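Local atomic coordinates of putative pyridoxal phosphate-dependent transferase (Clostridium difficile, PDB entry 4DQ6), a protein that binds pyridoxal-5'-phosphate and belongs to the class I and II aminotransferase family, though its own role remains only putatively assigned. Residues A[225-237]-A[246-258]. Residues are numbered along the deposited sequence; the frame is centred on the assembly and turned at random. Where two conformers were deposited one is given.
Sequences EFEKNTITCMAPT and QSSYVVLPDEKDY
M234 and Y249 face each other as an antiparallel hydrogen-bonded pair, M234 N giving to Y249 O (3.1 Å) and Y249 N to M234 O (3.0 Å), both nearly straight. The Y249 side chain starts between its own backbone N and carbonyl carbon (chi1 54°), which folds the ring back across the partner strand. From CB outward, CG and CD1 lie under M234 O, which sits over one ring face, offset toward the rim; CE1 comes near A235 N; on the other flank CE2 touches M234 CB at 3.5 Å, with M234 SD obliquely placed, 5.3 Å from the ring centroid, in a Met-aromatic contact. At the tip, OH also packs on M234 CB and hydrogen-bonds Y285 OH. Further along the ladder, T232 and V251 exchange two more backbone bonds, and a water joins T230 O, T232 OG1 and V251 O where the strands end. On the face of C233 and V250, I231 CG2 meets V250 CG1 at 3.6 Å. Beyond the strands, K228 bends round to place NZ 2.9 Å from P253 O, above the carbonyl plane, while E227 O lies against P253 CG. Strand 248-251, antiparallel to both neighbours, lies between 230-234 and 93-96 in the seven-stranded mixed sheet characteristic of the large domain of fold-type I pyridoxal-phosphate enzymes, with helix 99-110 packed on the V250 face and helix 275-287 against P236 and S247; the T237 side chain lies about 5 Å from the bound pyridoxal-5'-phosphate.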
ATOM      1  N   GLU A 225      -6.161  11.231 -30.223  1.00 26.73           N
ATOM      2  CA  GLU A 225      -7.390  11.681 -29.627  1.00 27.49           C
ATOM      3  C   GLU A 225      -7.811  10.679 -28.509  1.00 24.92           C
ATOM      4  O   GLU A 225      -8.300  11.055 -27.427  1.00 24.44           O
ATOM      5  CB  GLU A 225      -8.471  11.752 -30.706  1.00 30.87           C
ATOM      6  CG  GLU A 225      -8.251  12.793 -31.836  1.00 36.57           C
ATOM      7  CD  GLU A 225      -7.018  12.587 -32.761  1.00 39.13           C
ATOM      8  OE1 GLU A 225      -6.639  11.424 -33.093  1.00 36.37           O
ATOM      9  OE2 GLU A 225      -6.442  13.645 -33.193  1.00 47.25           O
ATOM     10  N   PHE A 226      -7.592   9.394 -28.770  1.00 23.85           N
ATOM     11  CA  PHE A 226      -7.919   8.402 -27.740  1.00 21.97           C
ATOM     12  C   PHE A 226      -6.936   8.487 -26.581  1.00 21.69           C
ATOM     13  O   PHE A 226      -7.327   8.350 -25.413  1.00 20.77           O
ATOM     14  CB  PHE A 226      -7.895   7.014 -28.329  1.00 22.22           C
ATOM     15  CG  PHE A 226      -9.128   6.597 -29.059  1.00 22.03           C
ATOM     16  CD1 PHE A 226      -9.997   7.496 -29.663  1.00 22.55           C
ATOM     17  CD2 PHE A 226      -9.374   5.242 -29.211  1.00 21.57           C
ATOM     18  CE1 PHE A 226     -11.092   7.044 -30.365  1.00 22.44           C
ATOM     19  CE2 PHE A 226     -10.479   4.793 -29.899  1.00 22.65           C
ATOM     20  CZ  PHE A 226     -11.326   5.684 -30.501  1.00 23.08           C
ATOM     21  N   GLU A 227      -5.663   8.724 -26.888  1.00 21.37           N
ATOM     22  CA  GLU A 227      -4.638   8.938 -25.866  0.50 22.19           C
ATOM     23  C   GLU A 227      -5.054  10.039 -24.900  1.00 23.01           C
ATOM     24  O   GLU A 227      -4.856   9.920 -23.703  1.00 24.63           O
ATOM     25  CB  GLU A 227      -3.296   9.272 -26.535  0.50 22.77           C
ATOM     26  CG  GLU A 227      -2.166   9.679 -25.602  0.50 23.53           C
ATOM     27  CD  GLU A 227      -0.917  10.082 -26.358  0.50 24.91           C
ATOM     28  OE1 GLU A 227      -0.255   9.146 -26.863  0.50 24.78           O
ATOM     29  OE2 GLU A 227      -0.612  11.317 -26.449  0.50 27.13           O
ATOM     30  N   LYS A 228      -5.648  11.105 -25.434  1.00 24.92           N
ATOM     31  CA  LYS A 228      -6.057  12.196 -24.587  1.00 27.74           C
ATOM     32  C   LYS A 228      -7.335  11.947 -23.793  1.00 26.92           C
ATOM     33  O   LYS A 228      -7.611  12.662 -22.816  1.00 28.51           O
ATOM     34  CB  LYS A 228      -6.123  13.488 -25.420  1.00 31.26           C
ATOM     35  CG  LYS A 228      -4.722  13.978 -25.833  1.00 35.46           C
ATOM     36  CD  LYS A 228      -3.677  14.069 -24.681  1.00 39.58           C
ATOM     37  CE  LYS A 228      -2.275  13.623 -25.140  1.00 40.10           C
ATOM     38  NZ  LYS A 228      -1.146  13.856 -24.158  1.00 43.59           N
ATOM     39  N   ASN A 229      -8.100  10.926 -24.151  1.00 22.77           N
ATOM     40  CA  ASN A 229      -9.343  10.672 -23.470  1.00 21.84           C
ATOM     41  C   ASN A 229      -9.347   9.370 -22.647  1.00 19.85           C
ATOM     42  O   ASN A 229     -10.409   8.931 -22.240  1.00 19.55           O
ATOM     43  CB  ASN A 229     -10.468  10.590 -24.474  1.00 21.96           C
ATOM     44  CG  ASN A 229     -11.846  10.836 -23.843  1.00 22.68           C
ATOM     45  OD1 ASN A 229     -12.005  11.654 -22.950  1.00 24.17           O
ATOM     46  ND2 ASN A 229     -12.808  10.023 -24.229  1.00 22.09           N
ATOM     47  N   THR A 230      -8.191   8.741 -22.505  1.00 18.99           N
ATOM     48  CA  THR A 230      -8.077   7.402 -21.866  1.00 17.41           C
ATOM     49  C   THR A 230      -6.999   7.441 -20.780  1.00 16.45           C
ATOM     50  O   THR A 230      -5.889   7.893 -21.015  1.00 19.55           O
ATOM     51  CB  THR A 230      -7.722   6.352 -22.917  1.00 17.65           C
ATOM     52  OG1 THR A 230      -8.665   6.451 -24.005  1.00 18.79           O
ATOM     53  CG2 THR A 230      -7.737   4.917 -22.317  1.00 16.79           C
ATOM     54  N   ILE A 231      -7.339   6.959 -19.586  1.00 16.39           N
ATOM     55  CA  ILE A 231      -6.388   6.729 -18.502  1.00 15.76           C
ATOM     56  C   ILE A 231      -6.293   5.200 -18.375  1.00 15.76           C
ATOM     57  O   ILE A 231      -7.313   4.533 -18.423  1.00 15.96           O
ATOM     58  CB  ILE A 231      -6.943   7.346 -17.213  1.00 16.77           C
ATOM     59  CG1 ILE A 231      -6.992   8.870 -17.380  1.00 17.84           C
ATOM     60  CG2 ILE A 231      -6.123   6.964 -15.984  1.00 15.66           C
ATOM     61  CD1 ILE A 231      -7.778   9.634 -16.303  1.00 18.78           C
ATOM     62  N   THR A 232      -5.080   4.679 -18.278  1.00 14.95           N
ATOM     63  CA  THR A 232      -4.829   3.227 -18.339  1.00 14.20           C
ATOM     64  C   THR A 232      -4.159   2.677 -17.112  1.00 13.59           C
ATOM     65  O   THR A 232      -3.173   3.246 -16.620  1.00 13.48           O
ATOM     66  CB  THR A 232      -3.922   2.910 -19.531  1.00 14.37           C
ATOM     67  OG1 THR A 232      -4.466   3.532 -20.729  1.00 15.72           O
ATOM     68  CG2 THR A 232      -3.834   1.451 -19.818  1.00 13.93           C
ATOM     69  N   CYS A 233      -4.719   1.609 -16.555  1.00 13.34           N
ATOM     70  CA  CYS A 233      -4.145   0.924 -15.402  1.00 14.08           C
ATOM     71  C   CYS A 233      -3.580  -0.415 -15.879  1.00 14.03           C
ATOM     72  O   CYS A 233      -4.266  -1.142 -16.586  1.00 13.99           O
ATOM     73  CB  CYS A 233      -5.161   0.647 -14.332  1.00 14.86           C
ATOM     74  SG  CYS A 233      -5.912   2.130 -13.673  1.00 19.01           S
ATOM     75  N   MET A 234      -2.328  -0.689 -15.517  1.00 13.66           N
ATOM     76  CA  MET A 234      -1.600  -1.947 -15.825  1.00 13.68           C
ATOM     77  C   MET A 234      -0.773  -2.338 -14.628  1.00 13.26           C
ATOM     78  O   MET A 234      -0.620  -1.550 -13.705  1.00 13.30           O
ATOM     79  CB  MET A 234      -0.738  -1.839 -17.051  1.00 14.18           C
ATOM     80  CG  MET A 234      -1.533  -1.743 -18.393  1.00 15.11           C
ATOM     81  SD  MET A 234      -0.372  -1.337 -19.739  1.00 16.73           S
ATOM     82  CE  MET A 234      -1.349  -1.734 -21.223  1.00 16.36           C
ATOM     83  N   ALA A 235      -0.200  -3.545 -14.641  1.00 13.05           N
ATOM     84  CA  ALA A 235       0.578  -3.975 -13.490  1.00 12.71           C
ATOM     85  C   ALA A 235       1.358  -5.198 -13.939  1.00 13.00           C
ATOM     86  O   ALA A 235       0.936  -5.871 -14.874  1.00 14.01           O
ATOM     87  CB  ALA A 235      -0.312  -4.389 -12.331  1.00 12.04           C
ATOM     88  N   PRO A 236       2.460  -5.554 -13.250  1.00 12.70           N
ATOM     89  CA  PRO A 236       3.109  -6.835 -13.451  1.00 13.17           C
ATOM     90  C   PRO A 236       2.472  -7.987 -12.705  1.00 13.11           C
ATOM     91  O   PRO A 236       2.920  -9.129 -12.851  1.00 12.59           O
ATOM     92  CB  PRO A 236       4.481  -6.567 -12.905  1.00 13.45           C
ATOM     93  CG  PRO A 236       4.281  -5.651 -11.774  1.00 13.20           C
ATOM     94  CD  PRO A 236       3.215  -4.724 -12.304  1.00 12.68           C
ATOM     95  N   THR A 237       1.458  -7.715 -11.885  1.00 12.07           N
ATOM     96  CA  THR A 237       1.027  -8.656 -10.876  1.00 12.47           C
ATOM     97  C   THR A 237       0.301  -9.859 -11.444  1.00 13.78           C
ATOM     98  O   THR A 237       0.520 -10.968 -10.991  1.00 14.52           O
ATOM     99  CB  THR A 237       0.184  -8.032  -9.773  1.00 11.97           C
ATOM    100  OG1 THR A 237      -0.877  -7.349 -10.405  1.00 13.05           O
ATOM    101  CG2 THR A 237       0.986  -7.046  -8.972  1.00 13.14           C
ATOM    102  N   GLN A 246       2.434  -6.230  -4.459  1.00 15.59           N
ATOM    103  CA  GLN A 246       1.668  -4.960  -4.620  1.00 16.97           C
ATOM    104  C   GLN A 246       2.400  -3.914  -5.453  1.00 17.16           C
ATOM    105  O   GLN A 246       3.410  -3.277  -5.016  1.00 22.58           O
ATOM    106  CB  GLN A 246       1.268  -4.404  -3.259  1.00 16.88           C
ATOM    107  CG  GLN A 246       0.621  -5.454  -2.403  1.00 17.37           C
ATOM    108  CD  GLN A 246       0.132  -4.972  -1.049  1.00 19.32           C
ATOM    109  OE1 GLN A 246       0.704  -4.058  -0.439  1.00 20.83           O
ATOM    110  NE2 GLN A 246      -0.902  -5.621  -0.558  1.00 16.92           N
ATOM    111  N   SER A 247       2.127  -3.946  -6.715  1.00 16.42           N
ATOM    112  CA  SER A 247       2.705  -2.970  -7.631  1.00 18.95           C
ATOM    113  C   SER A 247       1.783  -2.805  -8.780  1.00 15.94           C
ATOM    114  O   SER A 247       1.380  -3.785  -9.397  1.00 16.24           O
ATOM    115  CB  SER A 247       4.018  -3.550  -8.169  1.00 20.23           C
ATOM    116  OG  SER A 247       4.615  -2.777  -9.230  1.00 23.28           O
ATOM    117  N   SER A 248       1.467  -1.553  -9.158  1.00 13.62           N
ATOM    118  CA  SER A 248       0.734  -1.306 -10.368  1.00 13.64           C
ATOM    119  C   SER A 248       1.078   0.129 -10.792  1.00 13.16           C
ATOM    120  O   SER A 248       1.773   0.875 -10.092  1.00 12.61           O
ATOM    121  CB  SER A 248      -0.736  -1.490 -10.175  1.00 13.40           C
ATOM    122  OG  SER A 248      -1.279  -0.418  -9.453  1.00 15.27           O
ATOM    123  N   TYR A 249       0.622   0.510 -11.970  1.00 12.36           N
ATOM    124  CA  TYR A 249       0.872   1.847 -12.482  1.00 12.88           C
ATOM    125  C   TYR A 249      -0.330   2.331 -13.280  1.00 12.39           C
ATOM    126  O   TYR A 249      -1.108   1.523 -13.783  1.00 12.35           O
ATOM    127  CB  TYR A 249       2.192   1.924 -13.274  1.00 13.23           C
ATOM    128  CG  TYR A 249       2.308   0.921 -14.390  1.00 13.93           C
ATOM    129  CD1 TYR A 249       2.861  -0.342 -14.120  1.00 15.25           C
ATOM    130  CD2 TYR A 249       1.898   1.188 -15.716  1.00 14.59           C
ATOM    131  CE1 TYR A 249       3.020  -1.294 -15.089  1.00 14.73           C
ATOM    132  CE2 TYR A 249       2.069   0.203 -16.706  1.00 15.01           C
ATOM    133  CZ  TYR A 249       2.600  -1.034 -16.365  1.00 14.78           C
ATOM    134  OH  TYR A 249       2.745  -1.978 -17.365  1.00 16.89           O
ATOM    135  N   VAL A 250      -0.444   3.656 -13.382  1.00 12.37           N
ATOM    136  CA  VAL A 250      -1.423   4.318 -14.163  1.00 12.29           C
ATOM    137  C   VAL A 250      -0.701   5.162 -15.183  1.00 13.13           C
ATOM    138  O   VAL A 250       0.287   5.851 -14.865  1.00 12.93           O
ATOM    139  CB  VAL A 250      -2.241   5.179 -13.198  1.00 12.93           C
ATOM    140  CG1 VAL A 250      -3.499   5.674 -13.926  1.00 13.17           C
ATOM    141  CG2 VAL A 250      -2.690   4.436 -11.957  1.00 13.47           C
ATOM    142  N   VAL A 251      -1.281   5.217 -16.378  1.00 12.86           N
ATOM    143  CA  VAL A 251      -0.687   5.966 -17.478  1.00 13.68           C
ATOM    144  C   VAL A 251      -1.651   7.136 -17.724  1.00 13.97           C
ATOM    145  O   VAL A 251      -2.818   6.913 -18.196  1.00 15.11           O
ATOM    146  CB  VAL A 251      -0.515   5.165 -18.774  1.00 13.73           C
ATOM    147  CG1 VAL A 251       0.103   6.060 -19.832  1.00 14.56           C
ATOM    148  CG2 VAL A 251       0.312   3.901 -18.501  1.00 13.97           C
ATOM    149  N   LEU A 252      -1.191   8.371 -17.492  1.00 15.48           N
ATOM    150  CA  LEU A 252      -2.068   9.555 -17.655  1.00 15.56           C
ATOM    151  C   LEU A 252      -1.369  10.574 -18.597  1.00 17.16           C
ATOM    152  O   LEU A 252      -0.575  11.402 -18.181  1.00 17.58           O
ATOM    153  CB  LEU A 252      -2.397  10.140 -16.299  1.00 15.57           C
ATOM    154  CG  LEU A 252      -2.845   9.234 -15.187  1.00 15.32           C
ATOM    155  CD1 LEU A 252      -1.667   8.896 -14.251  1.00 15.65           C
ATOM    156  CD2 LEU A 252      -3.989   9.878 -14.423  1.00 15.16           C
ATOM    157  N   PRO A 253      -1.702  10.489 -19.892  1.00 18.03           N
ATOM    158  CA  PRO A 253      -1.101  11.393 -20.893  1.00 19.31           C
ATOM    159  C   PRO A 253      -1.538  12.845 -20.764  1.00 21.02           C
ATOM    160  O   PRO A 253      -0.861  13.716 -21.291  1.00 22.68           O
ATOM    161  CB  PRO A 253      -1.571  10.788 -22.228  1.00 19.52           C
ATOM    162  CG  PRO A 253      -1.875   9.364 -21.911  1.00 18.98           C
ATOM    163  CD  PRO A 253      -2.486   9.421 -20.539  1.00 18.07           C
ATOM    164  N   ASP A 254      -2.655  13.102 -20.111  1.00 20.88           N
ATOM    165  CA  ASP A 254      -3.114  14.478 -19.892  1.00 21.98           C
ATOM    166  C   ASP A 254      -2.577  14.975 -18.553  1.00 21.26           C
ATOM    167  O   ASP A 254      -2.853  14.409 -17.497  1.00 20.10           O
ATOM    168  CB  ASP A 254      -4.638  14.522 -19.978  1.00 23.87           C
ATOM    169  CG  ASP A 254      -5.193  15.926 -19.820  1.00 27.52           C
ATOM    170  OD1 ASP A 254      -4.683  16.707 -19.037  1.00 30.58           O
ATOM    171  OD2 ASP A 254      -6.168  16.274 -20.501  1.00 30.65           O
ATOM    172  N   GLU A 255      -1.769  16.023 -18.581  1.00 22.90           N
ATOM    173  CA  GLU A 255      -1.138  16.497 -17.353  1.00 23.48           C
ATOM    174  C   GLU A 255      -2.120  16.920 -16.261  1.00 22.39           C
ATOM    175  O   GLU A 255      -1.798  16.878 -15.086  1.00 21.11           O
ATOM    176  CB  GLU A 255      -0.117  17.603 -17.596  1.00 27.14           C
ATOM    177  CG  GLU A 255      -0.617  18.829 -18.281  1.00 32.36           C
ATOM    178  CD  GLU A 255       0.550  19.518 -18.971  1.00 37.60           C
ATOM    179  OE1 GLU A 255       1.630  19.623 -18.316  1.00 41.80           O
ATOM    180  OE2 GLU A 255       0.393  19.933 -20.151  1.00 45.82           O
ATOM    181  N   LYS A 256      -3.315  17.342 -16.639  1.00 22.74           N
ATOM    182  CA  LYS A 256      -4.325  17.720 -15.621  1.00 22.63           C
ATOM    183  C   LYS A 256      -4.893  16.539 -14.857  1.00 20.58           C
ATOM    184  O   LYS A 256      -5.119  16.637 -13.659  1.00 20.72           O
ATOM    185  CB  LYS A 256      -5.485  18.473 -16.226  1.00 26.51           C
ATOM    186  CG  LYS A 256      -5.084  19.772 -16.870  1.00 29.26           C
ATOM    187  CD  LYS A 256      -6.300  20.433 -17.486  1.00 31.70           C
ATOM    188  CE  LYS A 256      -7.308  20.901 -16.437  1.00 33.37           C
ATOM    189  NZ  LYS A 256      -8.116  22.054 -16.966  1.00 36.14           N
ATOM    190  N   ASP A 257      -5.086  15.435 -15.568  1.00 19.52           N
ATOM    191  CA  ASP A 257      -5.389  14.135 -14.925  1.00 19.67           C
ATOM    192  C   ASP A 257      -4.251  13.627 -14.057  1.00 18.66           C
ATOM    193  O   ASP A 257      -4.489  13.136 -12.926  1.00 17.61           O
ATOM    194  CB  ASP A 257      -5.684  13.060 -15.972  1.00 20.58           C
ATOM    195  CG  ASP A 257      -6.927  13.311 -16.771  1.00 23.11           C
ATOM    196  OD1 ASP A 257      -7.884  14.070 -16.351  1.00 26.73           O
ATOM    197  OD2 ASP A 257      -6.998  12.668 -17.846  1.00 25.10           O
ATOM    198  N   TYR A 258      -3.020  13.733 -14.578  1.00 18.14           N
ATOM    199  CA  TYR A 258      -1.882  13.326 -13.790  1.00 18.44           C
ATOM    200  C   TYR A 258      -1.898  14.050 -12.450  1.00 17.77           C
ATOM    201  O   TYR A 258      -1.712  13.457 -11.376  1.00 17.62           O
ATOM    202  CB  TYR A 258      -0.591  13.551 -14.576  1.00 18.68           C
ATOM    203  CG  TYR A 258       0.631  13.132 -13.871  1.00 19.32           C
ATOM    204  CD1 TYR A 258       1.148  13.929 -12.880  1.00 20.39           C
ATOM    205  CD2 TYR A 258       1.290  11.952 -14.198  1.00 20.39           C
ATOM    206  CE1 TYR A 258       2.280  13.571 -12.204  1.00 22.16           C
ATOM    207  CE2 TYR A 258       2.406  11.582 -13.493  1.00 20.81           C
ATOM    208  CZ  TYR A 258       2.883  12.400 -12.506  1.00 21.95           C
ATOM    209  OH  TYR A 258       4.024  12.098 -11.771  1.00 25.49           O
TER
HETATM  210  O   HOH W   1      -3.495   6.128 -20.871  1.00 15.04           O